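Local atomic coordinates of kallistatin (Homo sapiens, PDB entry 6F4V), a protein that inhibits the amidolytic and kininogenase activities of tissue kallikrein as a serpin, forming a stable equimolar complex with the enzyme and being cleaved at its reactive site. Residues K185-Y188 with T194-V197; L34-A39 with S316-T321; F122-N125 with G131-Q134; A41-G46 with T335-K340. One frame throughout, in Å; residues are numbered along the deposited sequence.

Contact 1 (K185-Y188 with T194-V197); sequences KDFY and TVRV
Asp186 and Arg196 face each other across a non-hydrogen-bonded antiparallel pair, joined by a salt bridge. Asp186 OD1 comes to the guanidinium edge, 3.3 Å from Arg196 NE, and also takes a bond from NH1 of the same group. Both bonds are weak, and the carboxylate and guanidinium planes stand 70° apart, so the pairing is not the coplanar two-oxygen kind. Bends at chi2 and chi3 turn the arginine toward the neighbouring strand, Lys185 N lying above the rim of one guanidinium face. On the same side of the sheet, Thr194 CG2 lies 3.8 Å from Asp186 CB, while Thr194 OG1 meets the Tyr188 ring at its edge, 3.6 Å from CD1. Phe187 belongs to the other face: CG anti to the backbone N (chi1 -173°) carries its ring away, leaving CB to touch Val195 CG2 and Val197 CG1. Pro273 packs on both Phe187 and Val197 there. Paired backbone bonds fix the register, with Phe187 N 2.8 Å from Val195 O and Val195 N 2.9 Å from Phe187 O. The segment directions differ by 138°, as in a strongly twisted antiparallel pair. This is a beta hairpin, matching the two strands that form the gate of serpins.

Contact 2 (L34-A39 with S316-T321); sequences LSISAA and SFHKAT
Ile36 and His318 make a CH-pi contact in which the isoleucine lies over one face of the imidazole, the two side chains crossing at about a right angle. Ile36 CG1 is 3.8 Å from the ring centroid and 26° off its normal, so it sits toward the rim, 3.5 Å from His318 ND1. Its CD1 extends over the same face, 3.9 Å from His318 CG. With CG anti to the backbone N (chi1 -176°), the histidine reaches out from its strand to the helix. Van der Waals contact adds a second side: Ser35 CB lies in the ring plane at the edge, and Ser35 OG is 3.9 Å from His318 CE1. Here the helix 33-44 meets the central sheet at the position of the serpin shutter, beneath the strands that part to admit the reactive loop. The hydrogen bonds of these groups run to other residues. His318 ND1 bonds to Thr335 OG1, and NE2 accepts from the backbone N of Ser32; this is consistent with a neutral ring protonated at ND1, and the two bonds restrain its rotation. Ser35 OG, likewise buried, is held by Asn165 OD1 and Thr335 OG1, while Phe12 and Phe16 of helix 6-23 pack on Ile36.

Contact 3 (F122-N125 with G131-Q134); sequences FHTN and GTIQ
Thr124, the last residue of its strand, and Thr132, in the first turn of the following helix, bring their CA atoms to 6.4 Å, the nearest backbone approach between the segments. Their side chains cross obliquely and meet through hydroxyls: Thr124 OG1 donates to Thr132 OG1 at 2.7 Å. The strand residue's OG1 stands anti to its own N (chi1 -174°), which carries the hydroxyl out to the helix. Beside this bond the methyls touch, Thr124 CG2 lying 3.7 Å from Thr132 CG2, so each threonine uses both its branches. Thr132 OG1 is buried and has a second hydrogen bond, to the carbonyl O of Asp128 one turn earlier, and Asn125 O also approaches it to 2.8 Å. The bonds to Thr124 OG1 and Asp128 O together restrain the rotation of the Thr132 side chain. A valine in place of Thr124 would probably keep the methyl packing but leave Thr132 OG1 without its hydroxyl donor. Phe126 and Leu155 close round Thr132, while Asp128 OD1 bonds to the backbone N of Gly131 in the helix's first turn. The arrangement ties strand 120-124, at one edge of the central sheet, to the start of helix 129-143, corresponding to the helix F of serpins that lies across that sheet.

Contact 4 (A41-G46 with T335-K340); sequences AMLSLG and TSFAIK
Leu43 sets its CD2 methyl squarely on the face of the Phe337 ring, a CH-pi contact with CD2 3.5 Å from the ring centroid and only 8° off the normal. All six ring carbons lie within 3.9 Å of that methyl, evidence that it sits over the centre. The other branch, Leu43 CD1, reaches past the ring to Ile339 CD1 at 4.0 Å, so the leucine straddles two residues of the strand. Ile339 CD1 in turn borders the Phe337 ring at its edge, in plane. In both Leu43 and Phe337, CG anti to the backbone N (chi1 177° for Leu43) extends the side chain toward the other element, where the two cross at about a right angle. Replacing Phe337 by an alanine would probably strip Leu43 CD2 of the ring face it rests on and open a gap between helix and sheet. Behind Leu43 the backbone is braced by Ser44 OG, which donates to Ala41 O at 2.7 Å on a lone pair, and by Gly46 N, bonded to Leu43 O at 2.9 Å. Farther out, the Tyr40 ring meets Phe337 with planes at about 85°, and Leu295 touches both Leu43 and Phe337. Leu163 of strand 159-172 also packs on Leu43, Ala313 and Ser316 of strand 312-324 adjoin Phe337, and helix 107-117 covers Met42 through Thr113 and Tyr117.

In the fold
Contacts 2, 3 and 4 involve the central sheet, while contact 1 is the gate hairpin, joined to that sheet through strand 269-282. Contacts 2 and 4 share helix 33-44 and lie on neighbouring strands, 312-324 and 328-340, with centres 11 Å apart and in direct touch; along the chain they cross, and both enclose contact 3 and then contact 1. Contact 3, at the outer strand 120-124, is centred 20 Å from contact 2; contacts 1 and 3 have their centres about 44 Å apart. Strand 328-340 runs antiparallel between 159-172 and 312-324, consistent with the inserted reactive loop of a cleaved, relaxed serpin; contacts 2 and 4 pack helix 33-44 against the sheet in what is probably its expanded, loop-inserted state.

Contact 1 (K185-Y188 with T194-V197)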
loop_
_atom_site.group_PDB
_atom_site.type_symbol
_atom_site.label_atom_id
_atom_site.label_comp_id
_atom_site.label_asym_id
_atom_site.label_seq_id
_atom_site.Cartn_x
_atom_site.Cartn_y
_atom_site.Cartn_z
ATOM N N LYS A 185 -1.602 -28.361 -2.524
ATOM C CA LYS A 185 -1.774 -28.524 -3.981
ATOM C C LYS A 185 -0.604 -27.911 -4.743
ATOM O O LYS A 185 0.132 -27.058 -4.223
ATOM C CB LYS A 185 -3.048 -27.848 -4.470
ATOM C CG LYS A 185 -4.347 -28.428 -3.953
ATOM C CD LYS A 185 -4.736 -29.720 -4.664
ATOM C CE LYS A 185 -5.540 -30.596 -3.739
ATOM N NZ LYS A 185 -5.993 -31.824 -4.431
ATOM N N ASP A 186 -0.469 -28.303 -5.999
ATOM C CA ASP A 186 0.577 -27.770 -6.840
ATOM C C ASP A 186 0.248 -26.317 -7.265
ATOM O O ASP A 186 -0.898 -25.994 -7.543
ATOM C CB ASP A 186 0.766 -28.625 -8.072
ATOM C CG ASP A 186 1.477 -29.931 -7.771
ATOM O OD1 ASP A 186 2.070 -30.102 -6.671
ATOM O OD2 ASP A 186 1.452 -30.758 -8.676
ATOM N N PHE A 187 1.274 -25.489 -7.262
ATOM C CA PHE A 187 1.198 -24.105 -7.718
ATOM C C PHE A 187 2.307 -23.947 -8.742
ATOM O O PHE A 187 3.483 -24.151 -8.432
ATOM C CB PHE A 187 1.397 -23.152 -6.533
ATOM C CG PHE A 187 1.166 -21.704 -6.866
ATOM C CD1 PHE A 187 2.156 -20.954 -7.478
ATOM C CD2 PHE A 187 -0.025 -21.095 -6.545
ATOM C CE1 PHE A 187 1.939 -19.605 -7.769
ATOM C CE2 PHE A 187 -0.255 -19.767 -6.838
ATOM C CZ PHE A 187 0.731 -19.023 -7.447
ATOM N N TYR A 188 1.927 -23.562 -9.952
ATOM C CA TYR A 188 2.818 -23.504 -11.113
ATOM C C TYR A 188 3.377 -22.098 -11.227
ATOM O O TYR A 188 2.757 -21.219 -11.799
ATOM C CB TYR A 188 2.061 -23.942 -12.385
ATOM C CG TYR A 188 1.305 -25.247 -12.145
ATOM C CD1 TYR A 188 1.986 -26.451 -11.967
ATOM C CD2 TYR A 188 -0.093 -25.262 -12.026
ATOM C CE1 TYR A 188 1.299 -27.629 -11.708
ATOM C CE2 TYR A 188 -0.792 -26.439 -11.767
ATOM C CZ TYR A 188 -0.076 -27.624 -11.610
ATOM O OH TYR A 188 -0.746 -28.789 -11.337
ATOM N N THR A 194 7.405 -25.649 -9.881
ATOM C CA THR A 194 6.160 -26.029 -9.245
ATOM C C THR A 194 6.422 -26.138 -7.751
ATOM O O THR A 194 7.368 -26.799 -7.337
ATOM C CB THR A 194 5.631 -27.362 -9.816
ATOM O OG1 THR A 194 5.410 -27.223 -11.225
ATOM C CG2 THR A 194 4.313 -27.753 -9.149
ATOM N N VAL A 195 5.576 -25.501 -6.944
ATOM C CA VAL A 195 5.714 -25.562 -5.489
ATOM C C VAL A 195 4.439 -26.109 -4.896
ATOM O O VAL A 195 3.441 -26.250 -5.581
ATOM C CB VAL A 195 6.066 -24.188 -4.877
ATOM C CG1 VAL A 195 7.384 -23.662 -5.451
ATOM C CG2 VAL A 195 4.943 -23.183 -5.096
ATOM N N ARG A 196 4.478 -26.422 -3.611
ATOM C CA ARG A 196 3.311 -26.930 -2.912
ATOM C C ARG A 196 2.788 -25.855 -2.009
ATOM O O ARG A 196 3.549 -25.240 -1.303
ATOM C CB ARG A 196 3.656 -28.137 -2.046
ATOM C CG ARG A 196 4.171 -29.317 -2.835
ATOM C CD ARG A 196 3.358 -30.556 -2.522
ATOM N NE ARG A 196 2.218 -30.679 -3.424
ATOM C CZ ARG A 196 1.202 -31.519 -3.267
ATOM N NH1 ARG A 196 0.258 -31.552 -4.191
ATOM N NH2 ARG A 196 1.103 -32.301 -2.201
ATOM N N VAL A 197 1.478 -25.662 -2.005
ATOM C CA VAL A 197 0.856 -24.649 -1.144
ATOM C C VAL A 197 -0.425 -25.204 -0.565
ATOM O O VAL A 197 -1.113 -25.962 -1.243
ATOM C CB VAL A 197 0.547 -23.330 -1.907
ATOM C CG1 VAL A 197 1.764 -22.855 -2.655
ATOM C CG2 VAL A 197 -0.594 -23.489 -2.894
#

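Contact 2 (L34-A39 with S316-T321)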
loop_
_atom_site.group_PDB
_atom_site.type_symbol
_atom_site.label_atom_id
_atom_site.label_comp_id
_atom_site.label_asym_id
_atom_site.label_seq_id
_atom_site.Cartn_x
_atom_site.Cartn_y
_atom_site.Cartn_z
ATOM N N LEU A 34 -1.457 3.701 -0.446
ATOM C CA LEU A 34 -2.016 4.693 0.449
ATOM C C LEU A 34 -1.006 5.142 1.501
ATOM O O LEU A 34 -0.853 6.330 1.765
ATOM C CB LEU A 34 -3.320 4.161 1.087
ATOM C CG LEU A 34 -3.910 5.172 2.073
ATOM C CD1 LEU A 34 -4.256 6.462 1.356
ATOM C CD2 LEU A 34 -5.094 4.628 2.769
ATOM N N SER A 35 -0.281 4.199 2.082
ATOM C CA SER A 35 0.727 4.548 3.072
ATOM C C SER A 35 1.809 5.444 2.475
ATOM O O SER A 35 2.177 6.476 3.071
ATOM C CB SER A 35 1.377 3.300 3.640
ATOM O OG SER A 35 2.503 3.629 4.430
ATOM N N ILE A 36 2.284 5.077 1.296
ATOM C CA ILE A 36 3.296 5.908 0.654
ATOM C C ILE A 36 2.761 7.306 0.346
ATOM O O ILE A 36 3.436 8.306 0.670
ATOM C CB ILE A 36 3.909 5.247 -0.610
ATOM C CG1 ILE A 36 4.562 3.890 -0.260
ATOM C CG2 ILE A 36 4.892 6.198 -1.255
ATOM C CD1 ILE A 36 4.971 3.082 -1.488
ATOM N N SER A 37 1.591 7.377 -0.290
ATOM C CA SER A 37 0.956 8.666 -0.648
ATOM C C SER A 37 0.763 9.571 0.575
ATOM O O SER A 37 1.126 10.767 0.561
ATOM C CB SER A 37 -0.377 8.423 -1.359
ATOM O OG SER A 37 -0.150 7.828 -2.612
ATOM N N ALA A 38 0.170 9.025 1.634
ATOM C CA ALA A 38 -0.057 9.790 2.853
ATOM C C ALA A 38 1.227 10.245 3.549
ATOM O O ALA A 38 1.265 11.360 4.074
ATOM C CB ALA A 38 -0.929 9.015 3.839
ATOM N N ALA A 39 2.253 9.404 3.553
ATOM C CA ALA A 39 3.571 9.796 4.107
ATOM C C ALA A 39 4.161 10.996 3.366
ATOM O O ALA A 39 4.608 11.988 3.966
ATOM C CB ALA A 39 4.536 8.621 4.091
ATOM N N SER A 316 14.485 6.489 2.900
ATOM C CA SER A 316 13.024 6.273 2.978
ATOM C C SER A 316 12.697 4.827 2.647
ATOM O O SER A 316 13.070 4.324 1.564
ATOM C CB SER A 316 12.260 7.214 2.017
ATOM O OG SER A 316 10.840 7.001 2.057
ATOM N N PHE A 317 12.035 4.139 3.589
ATOM C CA PHE A 317 11.727 2.717 3.437
ATOM C C PHE A 317 10.241 2.479 3.392
ATOM O O PHE A 317 9.457 3.266 3.937
ATOM C CB PHE A 317 12.351 1.910 4.580
ATOM C CG PHE A 317 13.836 2.063 4.660
ATOM C CD1 PHE A 317 14.669 1.417 3.726
ATOM C CD2 PHE A 317 14.410 2.882 5.619
ATOM C CE1 PHE A 317 16.057 1.555 3.788
ATOM C CE2 PHE A 317 15.802 3.038 5.669
ATOM C CZ PHE A 317 16.611 2.380 4.762
ATOM N N HIS A 318 9.853 1.409 2.725
ATOM C CA HIS A 318 8.480 0.930 2.765
ATOM C C HIS A 318 8.492 -0.594 2.901
ATOM O O HIS A 318 9.202 -1.265 2.164
ATOM C CB HIS A 318 7.714 1.306 1.489
ATOM C CG HIS A 318 6.272 0.902 1.535
ATOM N ND1 HIS A 318 5.333 1.625 2.232
ATOM C CD2 HIS A 318 5.620 -0.152 0.995
ATOM C CE1 HIS A 318 4.158 1.021 2.122
ATOM N NE2 HIS A 318 4.310 -0.068 1.383
ATOM N N LYS A 319 7.767 -1.132 3.876
ATOM C CA LYS A 319 7.580 -2.560 4.003
ATOM C C LYS A 319 6.123 -2.876 4.150
ATOM O O LYS A 319 5.353 -2.084 4.712
ATOM C CB LYS A 319 8.322 -3.114 5.212
ATOM C CG LYS A 319 9.826 -2.897 5.150
ATOM C CD LYS A 319 10.518 -3.429 6.405
ATOM C CE LYS A 319 11.014 -4.849 6.235
ATOM N NZ LYS A 319 11.953 -5.243 7.338
ATOM N N ALA A 320 5.753 -4.037 3.654
ATOM C CA ALA A 320 4.370 -4.461 3.686
ATOM C C ALA A 320 4.249 -5.983 3.746
ATOM O O ALA A 320 5.110 -6.697 3.210
ATOM C CB ALA A 320 3.627 -3.932 2.489
ATOM N N THR A 321 3.150 -6.458 4.331
ATOM C CA THR A 321 2.886 -7.909 4.437
ATOM C C THR A 321 1.435 -8.225 4.158
ATOM O O THR A 321 0.547 -7.460 4.532
ATOM C CB THR A 321 3.206 -8.493 5.868
ATOM O OG1 THR A 321 2.350 -7.855 6.838
ATOM C CG2 THR A 321 4.593 -8.216 6.262
#

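Contact 3 (F122-N125 with G131-Q134)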
loop_
_atom_site.group_PDB
_atom_site.type_symbol
_atom_site.label_atom_id
_atom_site.label_comp_id
_atom_site.label_asym_id
_atom_site.label_seq_id
_atom_site.Cartn_x
_atom_site.Cartn_y
_atom_site.Cartn_z
ATOM N N PHE A 122 7.087 12.413 18.837
ATOM C CA PHE A 122 8.003 11.812 19.777
ATOM C C PHE A 122 9.317 12.553 19.693
ATOM O O PHE A 122 9.712 13.022 18.612
ATOM C CB PHE A 122 8.234 10.350 19.442
ATOM C CG PHE A 122 7.005 9.511 19.516
ATOM C CD1 PHE A 122 6.544 9.033 20.745
ATOM C CD2 PHE A 122 6.298 9.189 18.361
ATOM C CE1 PHE A 122 5.390 8.242 20.813
ATOM C CE2 PHE A 122 5.154 8.409 18.421
ATOM C CZ PHE A 122 4.695 7.936 19.648
ATOM N N HIS A 123 10.002 12.661 20.824
ATOM C CA HIS A 123 11.334 13.235 20.830
ATOM C C HIS A 123 12.360 12.110 21.012
ATOM O O HIS A 123 12.087 11.121 21.689
ATOM C CB HIS A 123 11.401 14.359 21.868
ATOM C CG HIS A 123 10.572 15.546 21.491
ATOM N ND1 HIS A 123 11.079 16.607 20.767
ATOM C CD2 HIS A 123 9.254 15.808 21.670
ATOM C CE1 HIS A 123 10.118 17.494 20.559
ATOM N NE2 HIS A 123 9.001 17.027 21.089
ATOM N N THR A 124 13.485 12.212 20.310
ATOM C CA THR A 124 14.539 11.206 20.399
ATOM C C THR A 124 15.914 11.830 20.180
ATOM O O THR A 124 16.047 12.917 19.604
ATOM C CB THR A 124 14.306 10.034 19.407
ATOM O OG1 THR A 124 15.281 8.993 19.620
ATOM C CG2 THR A 124 14.372 10.513 17.959
ATOM N N ASN A 125 16.931 11.122 20.654
ATOM C CA ASN A 125 18.319 11.548 20.500
ATOM C C ASN A 125 18.920 10.806 19.320
ATOM O O ASN A 125 19.261 9.628 19.425
ATOM C CB ASN A 125 19.099 11.262 21.794
ATOM C CG ASN A 125 20.565 11.594 21.682
ATOM O OD1 ASN A 125 20.989 12.342 20.797
ATOM N ND2 ASN A 125 21.362 11.045 22.601
ATOM N N GLY A 131 19.414 3.177 19.799
ATOM C CA GLY A 131 18.208 3.441 20.574
ATOM C C GLY A 131 17.067 4.049 19.756
ATOM O O GLY A 131 15.895 3.759 20.003
ATOM N N THR A 132 17.408 4.904 18.802
ATOM C CA THR A 132 16.398 5.604 18.005
ATOM C C THR A 132 15.775 4.642 16.986
ATOM O O THR A 132 14.571 4.628 16.825
ATOM C CB THR A 132 16.991 6.860 17.316
ATOM O OG1 THR A 132 17.367 7.819 18.313
ATOM C CG2 THR A 132 15.961 7.534 16.376
ATOM N N ILE A 133 16.603 3.841 16.322
ATOM C CA ILE A 133 16.134 2.767 15.453
ATOM C C ILE A 133 15.172 1.841 16.197
ATOM O O ILE A 133 14.101 1.509 15.672
ATOM C CB ILE A 133 17.297 1.981 14.804
ATOM C CG1 ILE A 133 17.867 2.788 13.628
ATOM C CG2 ILE A 133 16.840 0.617 14.275
ATOM C CD1 ILE A 133 19.108 2.191 12.985
ATOM N N GLN A 134 15.551 1.424 17.407
ATOM C CA GLN A 134 14.683 0.552 18.210
ATOM C C GLN A 134 13.363 1.257 18.567
ATOM O O GLN A 134 12.291 0.644 18.460
ATOM C CB GLN A 134 15.407 0.074 19.486
ATOM C CG GLN A 134 14.752 -1.121 20.182
ATOM C CD GLN A 134 15.170 -1.274 21.642
ATOM O OE1 GLN A 134 15.380 -0.290 22.351
ATOM N NE2 GLN A 134 15.272 -2.518 22.099
#

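Contact 4 (A41-G46 with T335-K340)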
loop_
_atom_site.group_PDB
_atom_site.type_symbol
_atom_site.label_atom_id
_atom_site.label_comp_id
_atom_site.label_asym_id
_atom_site.label_seq_id
_atom_site.Cartn_x
_atom_site.Cartn_y
_atom_site.Cartn_z
ATOM N N ALA A 41 2.602 13.077 1.188
ATOM C CA ALA A 41 1.756 14.263 1.296
ATOM C C ALA A 41 1.981 14.980 2.643
ATOM O O ALA A 41 2.141 16.226 2.692
ATOM C CB ALA A 41 0.305 13.896 1.105
ATOM N N MET A 42 2.103 14.210 3.711
ATOM C CA MET A 42 2.437 14.811 5.004
ATOM C C MET A 42 3.804 15.534 4.998
ATOM O O MET A 42 3.905 16.673 5.480
ATOM C CB MET A 42 2.399 13.758 6.100
ATOM C CG MET A 42 2.612 14.345 7.494
ATOM S SD MET A 42 2.334 13.085 8.754
ATOM C CE MET A 42 3.744 12.126 8.670
ATOM N N LEU A 43 4.827 14.866 4.462
ATOM C CA LEU A 43 6.157 15.450 4.295
ATOM C C LEU A 43 6.113 16.786 3.568
ATOM O O LEU A 43 6.850 17.723 3.954
ATOM C CB LEU A 43 7.071 14.486 3.527
ATOM C CG LEU A 43 8.481 14.984 3.211
ATOM C CD1 LEU A 43 9.302 15.154 4.467
ATOM C CD2 LEU A 43 9.148 14.011 2.274
ATOM N N SER A 44 5.264 16.875 2.532
ATOM C CA SER A 44 5.165 18.065 1.720
ATOM C C SER A 44 4.726 19.271 2.508
ATOM O O SER A 44 4.982 20.375 2.063
ATOM C CB SER A 44 4.250 17.898 0.497
ATOM O OG SER A 44 2.871 17.992 0.823
ATOM N N LEU A 45 4.028 19.093 3.621
ATOM C CA LEU A 45 3.705 20.250 4.505
ATOM C C LEU A 45 4.941 21.003 4.974
ATOM O O LEU A 45 4.838 22.189 5.261
ATOM C CB LEU A 45 2.944 19.801 5.757
ATOM C CG LEU A 45 1.537 19.266 5.525
ATOM C CD1 LEU A 45 1.095 18.489 6.746
ATOM C CD2 LEU A 45 0.575 20.392 5.193
ATOM N N GLY A 46 6.066 20.291 5.076
ATOM C CA GLY A 46 7.369 20.855 5.398
ATOM C C GLY A 46 8.241 21.337 4.238
ATOM O O GLY A 46 9.327 21.876 4.471
ATOM N N THR A 335 5.720 3.226 6.156
ATOM C CA THR A 335 6.636 4.038 5.354
ATOM C C THR A 335 7.387 4.949 6.289
ATOM O O THR A 335 6.785 5.550 7.175
ATOM C CB THR A 335 5.833 4.922 4.361
ATOM O OG1 THR A 335 5.031 4.092 3.531
ATOM C CG2 THR A 335 6.749 5.777 3.495
ATOM N N SER A 336 8.702 5.038 6.101
ATOM C CA SER A 336 9.533 5.996 6.810
ATOM C C SER A 336 10.133 7.018 5.837
ATOM O O SER A 336 10.328 6.724 4.646
ATOM C CB SER A 336 10.658 5.284 7.549
ATOM O OG SER A 336 11.617 4.777 6.656
ATOM N N PHE A 337 10.450 8.191 6.367
ATOM C CA PHE A 337 11.205 9.200 5.626
ATOM C C PHE A 337 12.094 9.965 6.596
ATOM O O PHE A 337 11.579 10.644 7.471
ATOM C CB PHE A 337 10.280 10.173 4.910
ATOM C CG PHE A 337 10.978 10.997 3.876
ATOM C CD1 PHE A 337 11.701 12.136 4.209
ATOM C CD2 PHE A 337 10.962 10.599 2.572
ATOM C CE1 PHE A 337 12.359 12.853 3.202
ATOM C CE2 PHE A 337 11.606 11.316 1.589
ATOM C CZ PHE A 337 12.312 12.430 1.903
ATOM N N ALA A 338 13.410 9.873 6.400
ATOM C CA ALA A 338 14.389 10.487 7.275
ATOM C C ALA A 338 14.943 11.748 6.615
ATOM O O ALA A 338 15.140 11.798 5.388
ATOM C CB ALA A 338 15.498 9.494 7.591
ATOM N N ILE A 339 15.160 12.772 7.451
ATOM C CA ILE A 339 15.632 14.083 7.032
ATOM C C ILE A 339 16.925 14.332 7.777
ATOM O O ILE A 339 16.970 14.142 8.995
ATOM C CB ILE A 339 14.659 15.195 7.464
ATOM C CG1 ILE A 339 13.256 14.958 6.942
ATOM C CG2 ILE A 339 15.158 16.572 7.039
ATOM C CD1 ILE A 339 13.146 15.088 5.460
ATOM N N LYS A 340 17.964 14.754 7.057
ATOM C CA LYS A 340 19.271 15.034 7.673
ATOM C C LYS A 340 19.697 16.471 7.390
ATOM O O LYS A 340 19.047 17.187 6.636
ATOM C CB LYS A 340 20.320 14.049 7.150
ATOM C CG LYS A 340 20.627 14.207 5.674
ATOM C CD LYS A 340 21.593 13.157 5.186
ATOM C CE LYS A 340 22.110 13.534 3.799
ATOM N NZ LYS A 340 22.317 12.348 2.945
#